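Side-chain contacts in dTDP-4-dehydrorhamnose 3,5-epimerase (Elizabethkingia anophelis NUHP1, PDB 6C46), which probably catalyses the epimerisation of dTDP-4-dehydro-6-deoxyglucose at positions 3 and 5 of its sugar on the route to dTDP-L-rhamnose: residues Lys37-Glu40 / Lys41-Glu44; Glu110-Ala113 / Glu114-Leu117. One frame throughout, in Å; residues are numbered along the deposited sequence.

Contact 1. Residues Lys37-Glu40 / Lys41-Glu44. With CA (calcium ion), chain F.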
# COMPACT_ATOMS: atom_id res chain seq x y z
N LYS A 37 -6.31 6.31 -1.91
CA LYS A 37 -5.96 6.02 -0.54
C LYS A 37 -4.99 7.05 0.02
O LYS A 37 -5.13 7.47 1.17
CB LYS A 37 -5.33 4.63 -0.47
CG LYS A 37 -4.96 4.20 0.93
CD LYS A 37 -4.72 2.65 0.94
CE LYS A 37 -4.16 2.19 2.30
NZ LYS A 37 -4.13 0.69 2.43
N TYR A 38 -3.99 7.46 -0.77
CA TYR A 38 -2.98 8.36 -0.24
C TYR A 38 -2.45 9.18 -1.40
O TYR A 38 -2.35 8.69 -2.53
CB TYR A 38 -1.83 7.61 0.45
CG TYR A 38 -0.73 8.55 0.90
CD1 TYR A 38 -0.93 9.41 1.97
CD2 TYR A 38 0.49 8.62 0.22
CE1 TYR A 38 0.05 10.29 2.38
CE2 TYR A 38 1.49 9.51 0.62
CZ TYR A 38 1.25 10.34 1.71
OH TYR A 38 2.19 11.24 2.15
N ASN A 39 -2.08 10.43 -1.10
CA ASN A 39 -1.54 11.32 -2.12
C ASN A 39 -0.51 12.20 -1.42
O ASN A 39 -0.86 12.96 -0.52
CB ASN A 39 -2.66 12.16 -2.77
CG ASN A 39 -2.14 13.14 -3.81
OD1 ASN A 39 -1.21 13.90 -3.53
ND2 ASN A 39 -2.74 13.15 -5.02
N GLU A 40 0.76 12.10 -1.81
CA GLU A 40 1.82 12.79 -1.09
C GLU A 40 1.67 14.30 -1.17
O GLU A 40 1.89 15.01 -0.18
CB GLU A 40 3.18 12.35 -1.64
CG GLU A 40 4.34 13.12 -1.02
CD GLU A 40 5.69 12.58 -1.46
OE1 GLU A 40 5.79 11.36 -1.74
OE2 GLU A 40 6.66 13.36 -1.46
N LYS A 41 1.32 14.82 -2.35
CA LYS A 41 1.20 16.26 -2.54
C LYS A 41 0.11 16.82 -1.65
O LYS A 41 0.31 17.84 -0.96
CB LYS A 41 0.91 16.57 -4.01
CG LYS A 41 0.74 18.05 -4.31
CD LYS A 41 0.45 18.30 -5.80
CE LYS A 41 1.66 17.96 -6.67
NZ LYS A 41 1.44 18.13 -8.15
N LYS A 42 -1.04 16.15 -1.61
CA LYS A 42 -2.14 16.64 -0.78
C LYS A 42 -1.77 16.60 0.68
O LYS A 42 -2.06 17.54 1.44
CB LYS A 42 -3.40 15.81 -1.03
CG LYS A 42 -3.97 16.02 -2.45
CD LYS A 42 -5.16 15.11 -2.75
CE LYS A 42 -5.73 15.40 -4.15
NZ LYS A 42 -6.79 14.42 -4.41
N PHE A 43 -1.14 15.50 1.10
CA PHE A 43 -0.77 15.36 2.50
C PHE A 43 0.22 16.43 2.90
O PHE A 43 0.08 17.06 3.96
CB PHE A 43 -0.19 13.97 2.72
CG PHE A 43 0.23 13.73 4.13
CD1 PHE A 43 -0.69 13.34 5.08
CD2 PHE A 43 1.56 13.88 4.50
CE1 PHE A 43 -0.31 13.10 6.40
CE2 PHE A 43 1.97 13.65 5.81
CZ PHE A 43 1.03 13.25 6.76
N GLU A 44 1.25 16.65 2.08
CA GLU A 44 2.26 17.67 2.42
C GLU A 44 1.66 19.07 2.41
O GLU A 44 2.01 19.90 3.26
CB GLU A 44 3.45 17.55 1.46
CG GLU A 44 4.21 16.25 1.72
CD GLU A 44 5.42 16.05 0.80
OE1 GLU A 44 5.54 16.70 -0.26
OE2 GLU A 44 6.28 15.24 1.19
CA CA F . 7.62 15.33 -0.81
O HOH W 1 8.57 17.52 -0.67
O HOH W 2 7.06 16.10 -3.01
O HOH W 3 9.23 14.72 0.95
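E40 and E44, one helical turn apart, share a calcium ion. E40 binds through a single oxygen, OE2 lying 2.3 Å from the calcium, while E44 grips with both carboxylate oxygens, its OE2 at 2.4 Å; three waters bring the modelled ligand atoms to six. The carboxylate planes are turned 66° from each other. OE2 of E40 and OE2 of E44 are only 3.3 Å apart, close for two acceptors, but the metal between them would offset the repulsion. E40 OE1 is not left over: it accepts from H52 of the second subunit, and E44 OE2 takes a further bond from the backbone N of G51.

At the start of the helix N39 is the N-cap. With CG anti to its backbone N (chi1 178°), OD1 turns back to accept from K42 N at 3.0 Å, the donor standing above the amide plane. N39 ND2 goes to E36; K42 NZ donates to H7 O and is salt-bridged to E36. The K42 chain crosses the amide at about a right angle, its CG 3.7 Å from N39 CG. Behind the cap, F43 N donates to N39 O and E44 N to E40 O at 2.9 Å, the first helical backbone bonds.

Y38 lies against F43, its CE1 3.7 Å from F43 CB and the rings oblique; its OH is bonded to G51 O. Together these make an Asn-capped helix start with an i, i+4 glutamate pair binding calcium, at the dimer interface where Y38 and N39 continue an antiparallel ladder into the second subunit.

Contact 2. Residues Glu110-Ala113 / Glu114-Leu117; sequences ELSA and ENKL
N115 lays its amide back against the end of the strand, and both polar atoms of that side chain are used. ND2 donates to E110 O at 3.1 Å. OD1 takes two N-H groups from opposite faces of its plane: S112 N at 3.1 Å, and L117 N at 3.0 Å, the latter closing an Asx turn. Chi1 of 71°, which sets CG between the backbone N and carbonyl carbon, brings the amide over S112.

S112 answers in kind: its OG accepts from N115 N at 2.7 Å, a short bond, and its O accepts from K116 N. Further out, the K116 chain bends at its last torsion to bring NZ to E114 O at 3.2 Å. Water 4 sits 2.9 Å from S112 O and 2.7 Å from L117 O and could bridge them, though other acceptors nearby compete for its protons.

Apolar contact is slight, with L111 CD2 packing 3.9 Å from L117 CB.

The turn follows strand 106-112, held to strand 88-95 through L111 and V89, with E110 salt-bridged to R88. L111 also reaches V82 and C84 of strand 80-86, while K116 lies against Y33 and Y35 of strand 32-39.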
# COMPACT_ATOMS: atom_id res chain seq x y z
N GLU A 110 -9.61 1.90 16.23
CA GLU A 110 -9.78 0.68 15.45
C GLU A 110 -9.49 0.96 13.98
O GLU A 110 -10.03 1.91 13.39
CB GLU A 110 -11.20 0.11 15.62
CG GLU A 110 -11.43 -1.13 14.73
CD GLU A 110 -12.69 -1.92 15.06
OE1 GLU A 110 -13.34 -2.42 14.11
OE2 GLU A 110 -13.04 -2.04 16.25
N LEU A 111 -8.64 0.14 13.38
CA LEU A 111 -8.41 0.13 11.94
C LEU A 111 -8.94 -1.20 11.41
O LEU A 111 -8.67 -2.25 11.99
CB LEU A 111 -6.91 0.27 11.64
CG LEU A 111 -6.26 1.52 12.22
CD1 LEU A 111 -4.74 1.49 12.05
CD2 LEU A 111 -6.82 2.79 11.55
N SER A 112 -9.69 -1.15 10.31
CA SER A 112 -10.28 -2.38 9.81
C SER A 112 -10.35 -2.35 8.28
O SER A 112 -10.29 -1.29 7.65
CB SER A 112 -11.69 -2.60 10.41
OG SER A 112 -12.64 -1.67 9.87
N ALA A 113 -10.48 -3.53 7.69
CA ALA A 113 -10.69 -3.58 6.25
C ALA A 113 -11.98 -2.89 5.90
O ALA A 113 -12.08 -2.19 4.88
CB ALA A 113 -10.73 -5.03 5.77
N GLU A 114 -12.98 -3.03 6.77
CA GLU A 114 -14.27 -2.41 6.54
C GLU A 114 -14.17 -0.89 6.62
O GLU A 114 -14.73 -0.20 5.76
CB GLU A 114 -15.30 -2.93 7.53
CG GLU A 114 -16.69 -2.36 7.33
CD GLU A 114 -17.75 -3.06 8.17
OE1 GLU A 114 -17.42 -3.54 9.28
OE2 GLU A 114 -18.91 -3.12 7.72
N ASN A 115 -13.48 -0.34 7.63
CA ASN A 115 -13.58 1.11 7.75
C ASN A 115 -12.58 1.86 6.88
O ASN A 115 -12.73 3.07 6.70
CB ASN A 115 -13.52 1.59 9.23
CG ASN A 115 -12.14 1.46 9.93
OD1 ASN A 115 -11.07 1.41 9.32
ND2 ASN A 115 -12.20 1.43 11.27
N LYS A 116 -11.59 1.16 6.32
CA LYS A 116 -10.65 1.72 5.34
C LYS A 116 -9.86 2.90 5.89
O LYS A 116 -9.22 3.65 5.12
CB LYS A 116 -11.38 2.15 4.07
CG LYS A 116 -12.24 1.05 3.46
CD LYS A 116 -12.98 1.58 2.20
CE LYS A 116 -13.99 0.57 1.65
NZ LYS A 116 -15.09 0.25 2.60
N LEU A 117 -9.83 3.07 7.21
CA LEU A 117 -9.10 4.19 7.79
C LEU A 117 -7.59 3.97 7.75
O LEU A 117 -7.09 2.84 7.81
CB LEU A 117 -9.54 4.41 9.24
CG LEU A 117 -11.02 4.83 9.40
CD1 LEU A 117 -11.44 4.96 10.91
CD2 LEU A 117 -11.27 6.14 8.67
O HOH W 4 -7.82 0.24 7.96

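In the fold
From the N terminus, strand 32-39 comes first and passes directly into helix 40-47 at contact 1, a junction rather than a closed loop. Much later, contact 2 forms the turn by which the chain leaves strand 106-112, outermost within this chain in its five-stranded sheet, for strand 118-121 in the six-stranded one, so it joins the two sheets of the cupin-type β-fold. The two lie in series, neither nested nor crossed, with centres about 19 Å apart and nearest atoms about 6 Å apart. Strands 32-39 and 118-121 link them indirectly: the first, leading into contact 1, also runs past the turn of contact 2, while Q118 bonds to K37 O and Y120 meets F43 edge-to-face.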